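Local atomic coordinates of chitin binding protein (Tectaria macrodonta, PDB entry 6IF7), a protein that is insecticidal and chitin-binding, and probably works as a copper-dependent lytic polysaccharide monooxygenase of family AA10. Residues G52-L57 with A173-S178; T84-P87 with S92-F95; G143-T148 with V163-T168. All blocks are in the same frame, centred on the assembly; numbering follows the deposited sequence.

Contact 1: G52-L57 with A173-S178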
# COMPACT_ATOMS: atom_id res chain seq x y z
N GLY A 52 7.28 -0.28 -15.18
CA GLY A 52 8.25 -0.83 -14.25
C GLY A 52 9.26 0.13 -13.65
O GLY A 52 10.12 -0.28 -12.87
N ARG A 53 9.14 1.42 -13.96
CA ARG A 53 10.14 2.43 -13.59
C ARG A 53 9.73 3.15 -12.31
O ARG A 53 9.67 4.37 -12.25
CB ARG A 53 10.32 3.43 -14.74
CG ARG A 53 10.74 2.78 -16.06
CD ARG A 53 10.71 3.78 -17.19
NE ARG A 53 9.34 4.20 -17.48
CZ ARG A 53 8.96 5.41 -17.88
NH1 ARG A 53 9.84 6.39 -18.02
NH2 ARG A 53 7.67 5.65 -18.11
N HIS A 54 9.51 2.37 -11.26
CA HIS A 54 8.89 2.86 -10.02
C HIS A 54 9.82 3.84 -9.28
O HIS A 54 9.46 4.97 -8.95
CB HIS A 54 8.52 1.67 -9.11
CG HIS A 54 7.86 0.52 -9.84
ND1 HIS A 54 6.72 0.68 -10.59
CD2 HIS A 54 8.20 -0.79 -9.93
CE1 HIS A 54 6.38 -0.48 -11.12
NE2 HIS A 54 7.26 -1.39 -10.74
N ARG A 55 11.05 3.41 -9.09
CA ARG A 55 12.04 4.18 -8.34
C ARG A 55 12.50 5.44 -9.05
O ARG A 55 12.95 6.37 -8.42
CB ARG A 55 13.22 3.28 -8.01
CG ARG A 55 12.82 2.13 -7.10
CD ARG A 55 13.85 1.02 -7.10
NE ARG A 55 13.43 -0.08 -6.24
CZ ARG A 55 12.49 -0.98 -6.54
NH1 ARG A 55 11.82 -0.96 -7.69
NH2 ARG A 55 12.22 -1.93 -5.66
N GLU A 56 12.37 5.44 -10.37
CA GLU A 56 12.70 6.57 -11.23
C GLU A 56 11.59 7.62 -11.19
O GLU A 56 11.88 8.82 -11.15
CB GLU A 56 12.90 6.02 -12.65
CG GLU A 56 13.24 7.01 -13.77
CD GLU A 56 13.32 6.31 -15.14
OE1 GLU A 56 13.75 5.14 -15.22
OE2 GLU A 56 12.94 6.94 -16.15
N LEU A 57 10.33 7.18 -11.20
CA LEU A 57 9.18 8.08 -11.30
C LEU A 57 8.60 8.51 -9.95
O LEU A 57 7.80 9.42 -9.88
CB LEU A 57 8.07 7.42 -12.12
CG LEU A 57 8.36 7.11 -13.60
CD1 LEU A 57 7.25 6.26 -14.19
CD2 LEU A 57 8.53 8.39 -14.43
N ALA A 173 0.72 0.90 -13.56
CA ALA A 173 0.95 0.28 -12.27
C ALA A 173 0.16 1.01 -11.17
O ALA A 173 -0.15 2.20 -11.30
CB ALA A 173 2.43 0.31 -11.97
N PHE A 174 -0.17 0.27 -10.11
CA PHE A 174 -0.87 0.76 -8.94
C PHE A 174 0.04 0.59 -7.72
O PHE A 174 0.85 -0.34 -7.65
CB PHE A 174 -2.19 -0.01 -8.74
CG PHE A 174 -3.17 0.18 -9.88
CD1 PHE A 174 -3.02 -0.54 -11.07
CD2 PHE A 174 -4.21 1.10 -9.77
CE1 PHE A 174 -3.91 -0.34 -12.13
CE2 PHE A 174 -5.10 1.29 -10.82
CZ PHE A 174 -4.95 0.58 -12.00
N TYR A 175 -0.11 1.48 -6.75
CA TYR A 175 0.78 1.55 -5.59
C TYR A 175 -0.03 1.64 -4.32
O TYR A 175 -0.96 2.44 -4.23
CB TYR A 175 1.70 2.76 -5.73
CG TYR A 175 2.51 2.73 -7.03
CD1 TYR A 175 3.76 2.10 -7.07
CD2 TYR A 175 2.01 3.29 -8.20
CE1 TYR A 175 4.49 2.05 -8.25
CE2 TYR A 175 2.73 3.24 -9.39
CZ TYR A 175 3.97 2.63 -9.41
OH TYR A 175 4.69 2.58 -10.58
N SER A 176 0.31 0.79 -3.35
CA SER A 176 -0.41 0.66 -2.09
C SER A 176 0.53 0.66 -0.87
O SER A 176 1.48 -0.12 -0.81
CB SER A 176 -1.18 -0.66 -2.13
OG SER A 176 -1.80 -0.93 -0.90
N CYS A 177 0.25 1.53 0.11
CA CYS A 177 0.91 1.50 1.44
C CYS A 177 -0.05 0.94 2.47
O CYS A 177 -1.17 1.45 2.56
CB CYS A 177 1.29 2.90 1.92
SG CYS A 177 2.72 3.58 1.09
N SER A 178 0.41 -0.04 3.25
CA SER A 178 -0.38 -0.60 4.37
C SER A 178 0.45 -0.55 5.66
O SER A 178 1.57 -1.05 5.73
CB SER A 178 -0.85 -2.03 4.07
OG SER A 178 -1.66 -2.09 2.89
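His54, at the start of the short helix 54-57 and just after the N-cap residue Arg53, faces Ala173 and Tyr175, which project from the same side of the extended strand 173-182. The pleat sends the intervening Phe174 the other way, where its ring meets that of the copper ligand His1 edge to face. Tyr175 spans the gap to the helix: with CG anti to the carbonyl carbon (chi1 -57°), the phenol carries its hydroxyl to the edge of the imidazole, near the imidazole plane. There His54 ND1 and Tyr175 OH lie 2.8 Å apart in a hydrogen bond bent to 151°, in which either group could be the donor. The ring planes are inclined at 76°, and Tyr175 CE1 packs 3.5 Å from His54 ND1. Ala173 meets the same imidazole edge, its CB 4.1 Å from His54 CE1, and its lone methyl suits a place so near a ring. Over one face of the imidazole lies the carbonyl oxygen of Gly52, while Ile164 and Gln166 of the adjoining strand 159-167 also touch it. All three contacting residues are buried. The chemistry therefore implies a single hydrogen bond between helix 54-57 and strand 173-182 in a buried place: tyrosine has the length to bridge helix and sheet, and one bond gives both a buried hydroxyl and a buried ring nitrogen a partner.

Contact 2: T84-P87 with S92-F95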
# COMPACT_ATOMS: atom_id res chain seq x y z
N THR A 84 -2.47 -2.93 10.88
CA THR A 84 -2.95 -4.30 10.92
C THR A 84 -1.88 -5.16 11.60
O THR A 84 -0.75 -5.22 11.11
CB THR A 84 -3.24 -4.80 9.49
OG1 THR A 84 -4.27 -3.98 8.91
CG2 THR A 84 -3.71 -6.24 9.49
N PRO A 85 -2.23 -5.78 12.76
CA PRO A 85 -1.31 -6.73 13.40
C PRO A 85 -0.96 -7.88 12.45
O PRO A 85 -1.85 -8.41 11.80
CB PRO A 85 -2.13 -7.26 14.59
CG PRO A 85 -3.11 -6.18 14.89
CD PRO A 85 -3.47 -5.59 13.55
N LEU A 86 0.31 -8.25 12.40
CA LEU A 86 0.82 -9.21 11.43
C LEU A 86 1.92 -10.07 12.07
O LEU A 86 2.83 -9.52 12.65
CB LEU A 86 1.39 -8.40 10.25
CG LEU A 86 1.84 -9.10 8.98
CD1 LEU A 86 0.89 -10.20 8.57
CD2 LEU A 86 1.97 -8.10 7.85
N PRO A 87 1.85 -11.42 11.97
CA PRO A 87 3.00 -12.20 12.48
C PRO A 87 4.24 -12.14 11.58
O PRO A 87 4.13 -12.24 10.36
CB PRO A 87 2.45 -13.62 12.56
CG PRO A 87 1.32 -13.64 11.60
CD PRO A 87 0.69 -12.28 11.72
N SER A 92 1.09 -18.22 6.78
CA SER A 92 -0.36 -18.35 6.68
C SER A 92 -1.16 -17.04 6.62
O SER A 92 -2.40 -17.08 6.57
CB SER A 92 -0.84 -19.15 7.88
OG SER A 92 -0.19 -20.40 7.86
N PHE A 93 -0.52 -15.87 6.65
CA PHE A 93 -1.34 -14.67 6.66
C PHE A 93 -2.16 -14.57 5.38
O PHE A 93 -1.58 -14.74 4.30
CB PHE A 93 -0.54 -13.42 6.84
CG PHE A 93 -1.39 -12.23 7.10
CD1 PHE A 93 -1.87 -11.98 8.38
CD2 PHE A 93 -1.76 -11.37 6.06
CE1 PHE A 93 -2.65 -10.86 8.63
CE2 PHE A 93 -2.56 -10.25 6.31
CZ PHE A 93 -3.00 -10.00 7.59
N PRO A 94 -3.50 -14.34 5.49
CA PRO A 94 -4.36 -14.24 4.31
C PRO A 94 -4.28 -12.86 3.65
O PRO A 94 -5.13 -11.98 3.90
CB PRO A 94 -5.77 -14.55 4.85
CG PRO A 94 -5.71 -14.17 6.29
CD PRO A 94 -4.28 -14.27 6.75
N PHE A 95 -3.24 -12.66 2.83
CA PHE A 95 -3.10 -11.41 2.08
C PHE A 95 -4.21 -11.30 1.03
O PHE A 95 -4.48 -12.26 0.27
CB PHE A 95 -1.74 -11.25 1.40
CG PHE A 95 -0.56 -11.27 2.33
CD1 PHE A 95 -0.20 -10.13 3.05
CD2 PHE A 95 0.21 -12.43 2.48
CE1 PHE A 95 0.90 -10.13 3.90
CE2 PHE A 95 1.31 -12.44 3.33
CZ PHE A 95 1.65 -11.30 4.03
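Leu86 and Phe93 form the heart of this contact, the leucine methyl CD1 sitting over one face of the phenylalanine ring. Leu86 CD1 lies 3.5 Å from the Phe93 ring centroid and only 20° off the ring normal, a CH-pi contact. The fit is tight and slightly off centre: Leu86 CD1 comes to 3.3 Å from Phe93 CD1. Both side chains have CG anti to the backbone N (chi1 -172° for Leu86, -169° for Phe93), which extends them into the space between the segments, where they cross at about a right angle. Around this pair, Pro87 CD approaches Phe93 CD1 at 4.2 Å, and Thr84 CG2 lies 4.3 Å from Phe93 CZ, both obliquely. The opposite face of the Phe93 ring carries Pro94 CD, leaving the ring sandwiched between leucine and proline, while Phe95 CG lies in the ring plane at its edge. Farther out, Leu86 is fixed by backbone hydrogen bonds to Tyr181 and Thr183, and Phe95 by one to Ile147; between Phe93 and Phe95 the chain bends through an inverse gamma turn centred on Pro94. The contact thus closes the link between strand 84-86 of one sheet and strand 95-99 of the other. Its chemistry is largely apolar: the flat phenylalanine offers a broad surface and the branched leucine a methyl to lay on it, so the fit rests on shape and dispersion instead of directed bonds.

Contact 3: G143-T148 with V163-T168. With SO4 (sulfate ion), chain E.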
# COMPACT_ATOMS: atom_id res chain seq x y z
N GLY A 143 -13.98 -10.94 -5.82
CA GLY A 143 -13.51 -9.57 -6.05
C GLY A 143 -12.13 -9.26 -5.49
O GLY A 143 -11.61 -8.15 -5.75
N SER A 144 -11.52 -10.20 -4.75
CA SER A 144 -10.18 -10.00 -4.20
C SER A 144 -9.18 -11.08 -4.64
O SER A 144 -9.48 -12.28 -4.64
CB SER A 144 -10.21 -9.97 -2.69
OG SER A 144 -10.71 -8.74 -2.25
N TYR A 145 -7.97 -10.62 -4.98
CA TYR A 145 -6.84 -11.49 -5.19
C TYR A 145 -6.38 -12.04 -3.84
O TYR A 145 -6.20 -11.28 -2.90
CB TYR A 145 -5.70 -10.74 -5.86
CG TYR A 145 -5.93 -10.38 -7.31
CD1 TYR A 145 -5.94 -11.37 -8.31
CD2 TYR A 145 -6.07 -9.04 -7.70
CE1 TYR A 145 -6.10 -11.03 -9.65
CE2 TYR A 145 -6.23 -8.69 -9.04
CZ TYR A 145 -6.25 -9.68 -10.00
OH TYR A 145 -6.42 -9.31 -11.31
N GLN A 146 -6.24 -13.36 -3.75
CA GLN A 146 -5.68 -14.06 -2.59
C GLN A 146 -4.22 -14.36 -2.89
O GLN A 146 -3.89 -14.96 -3.91
CB GLN A 146 -6.43 -15.38 -2.34
CG GLN A 146 -7.94 -15.20 -2.26
CD GLN A 146 -8.64 -16.35 -1.59
OE1 GLN A 146 -8.20 -17.49 -1.63
NE2 GLN A 146 -9.77 -16.05 -0.98
N ILE A 147 -3.35 -13.97 -1.97
CA ILE A 147 -1.90 -14.04 -2.15
C ILE A 147 -1.29 -14.74 -0.93
O ILE A 147 -1.65 -14.45 0.22
CB ILE A 147 -1.33 -12.60 -2.38
CG1 ILE A 147 -1.83 -12.07 -3.75
CG2 ILE A 147 0.19 -12.55 -2.25
CD1 ILE A 147 -1.63 -10.60 -3.96
N THR A 148 -0.35 -15.65 -1.20
CA THR A 148 0.35 -16.40 -0.15
C THR A 148 1.84 -16.09 -0.16
O THR A 148 2.48 -16.01 -1.22
CB THR A 148 0.17 -17.91 -0.34
OG1 THR A 148 0.48 -18.25 -1.70
CG2 THR A 148 -1.27 -18.32 -0.00
N VAL A 163 3.02 -2.41 -1.72
CA VAL A 163 2.65 -3.32 -2.79
C VAL A 163 2.58 -2.54 -4.09
O VAL A 163 1.89 -1.51 -4.18
CB VAL A 163 1.34 -4.06 -2.46
CG1 VAL A 163 0.98 -5.07 -3.55
CG2 VAL A 163 1.52 -4.78 -1.14
N ILE A 164 3.33 -3.03 -5.08
CA ILE A 164 3.33 -2.50 -6.42
C ILE A 164 2.64 -3.53 -7.33
O ILE A 164 3.08 -4.68 -7.41
CB ILE A 164 4.78 -2.25 -6.92
CG1 ILE A 164 5.52 -1.32 -5.98
CG2 ILE A 164 4.76 -1.69 -8.34
CD1 ILE A 164 7.02 -1.28 -6.18
N TRP A 165 1.57 -3.12 -8.01
CA TRP A 165 0.84 -3.98 -8.98
C TRP A 165 1.17 -3.50 -10.38
O TRP A 165 0.61 -2.49 -10.84
CB TRP A 165 -0.67 -3.90 -8.70
CG TRP A 165 -1.58 -4.79 -9.54
CD1 TRP A 165 -1.25 -5.94 -10.19
CD2 TRP A 165 -3.00 -4.63 -9.72
NE1 TRP A 165 -2.36 -6.48 -10.80
CE2 TRP A 165 -3.45 -5.69 -10.52
CE3 TRP A 165 -3.94 -3.66 -9.30
CZ2 TRP A 165 -4.80 -5.84 -10.91
CZ3 TRP A 165 -5.27 -3.79 -9.69
CH2 TRP A 165 -5.69 -4.88 -10.48
N GLN A 166 2.09 -4.18 -11.06
CA GLN A 166 2.49 -3.84 -12.44
C GLN A 166 1.68 -4.69 -13.44
O GLN A 166 1.70 -5.92 -13.40
CB GLN A 166 4.01 -4.04 -12.62
CG GLN A 166 4.57 -3.74 -14.01
CD GLN A 166 4.38 -2.29 -14.48
OE1 GLN A 166 5.07 -1.38 -14.03
NE2 GLN A 166 3.45 -2.08 -15.39
N ARG A 167 0.94 -4.03 -14.33
CA ARG A 167 0.22 -4.74 -15.40
C ARG A 167 1.17 -5.27 -16.45
O ARG A 167 2.22 -4.69 -16.68
CB ARG A 167 -0.81 -3.83 -16.07
CG ARG A 167 -2.00 -3.63 -15.17
CD ARG A 167 -2.95 -2.63 -15.74
NE ARG A 167 -3.56 -3.11 -16.97
CZ ARG A 167 -4.53 -2.49 -17.61
NH1 ARG A 167 -5.04 -1.35 -17.16
NH2 ARG A 167 -5.01 -3.01 -18.73
N THR A 168 0.79 -6.39 -17.07
CA THR A 168 1.58 -7.04 -18.14
C THR A 168 1.07 -6.75 -19.56
O THR A 168 1.81 -6.97 -20.53
CB THR A 168 1.60 -8.56 -17.95
OG1 THR A 168 0.26 -9.06 -17.89
CG2 THR A 168 2.32 -8.91 -16.67
S SO4 E . -8.17 -0.71 -18.72
O1 SO4 E . -9.50 -0.20 -19.13
O2 SO4 E . -7.12 0.07 -19.43
O3 SO4 E . -8.05 -2.16 -19.06
O4 SO4 E . -8.04 -0.55 -17.26
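Behind the copper site of the AA10 beta-sandwich, Tyr145 of strand 144-147 and Trp165 of strand 159-167 meet between the two sheets. The pair is an offset edge-to-face contact: the edge of Tyr145 turns toward the six-membered ring face of Trp165, planes at 72°, with Tyr145 CE2 3.7 Å from Trp165 CZ2. Trp165 CG is anti to the backbone N (chi1 -176°), which swings the indole into the interior; there it also meets the ring of the copper ligand His103 and stacks on Phe107. Tyrosine suits the facing position because its hydroxyl passes the indole and is hydrogen-bonded to His103 N, consistent with a second-shell hold on the loop that carries this copper ligand. Large flat side chains thus fill the wide gap between strands whose backbones do not pair. At the strand end, where Thr168 belongs to the glycan pocket, Arg167 forms salt bridges with Asp169 and Glu172. With a methionine here, both acids would probably lose this positive mate and the sulfate the guanidinium donors. That ion, probably from the crystallisation liquor, is held by Arg167 NH2 to O3 at 3.2 Å and, weakly, by Arg167 NH1 to O4 at 3.1 Å.

Contacts 1 and 3 are buried, whereas contact 2 lies toward the surface, away from the copper. Contacts 1 and 3 share a sheet: strands 173-182 and 159-167 are antiparallel neighbours, joined by Phe174 O and Trp165 N, and Gln166 OE1 accepts from Gly52 N. Strand 84-86 of contact 2 pairs with strand 173-182 as well, but in parallel, while its other segment passes into the second sheet, where Phe95 O meets Ile147 N of contact 3. The chemistry follows position: a polar bond fastens a helix to the sheet in contact 1, aromatic rings fill the space between sheets in contact 3, and aliphatic groups cover one phenylalanine in contact 2.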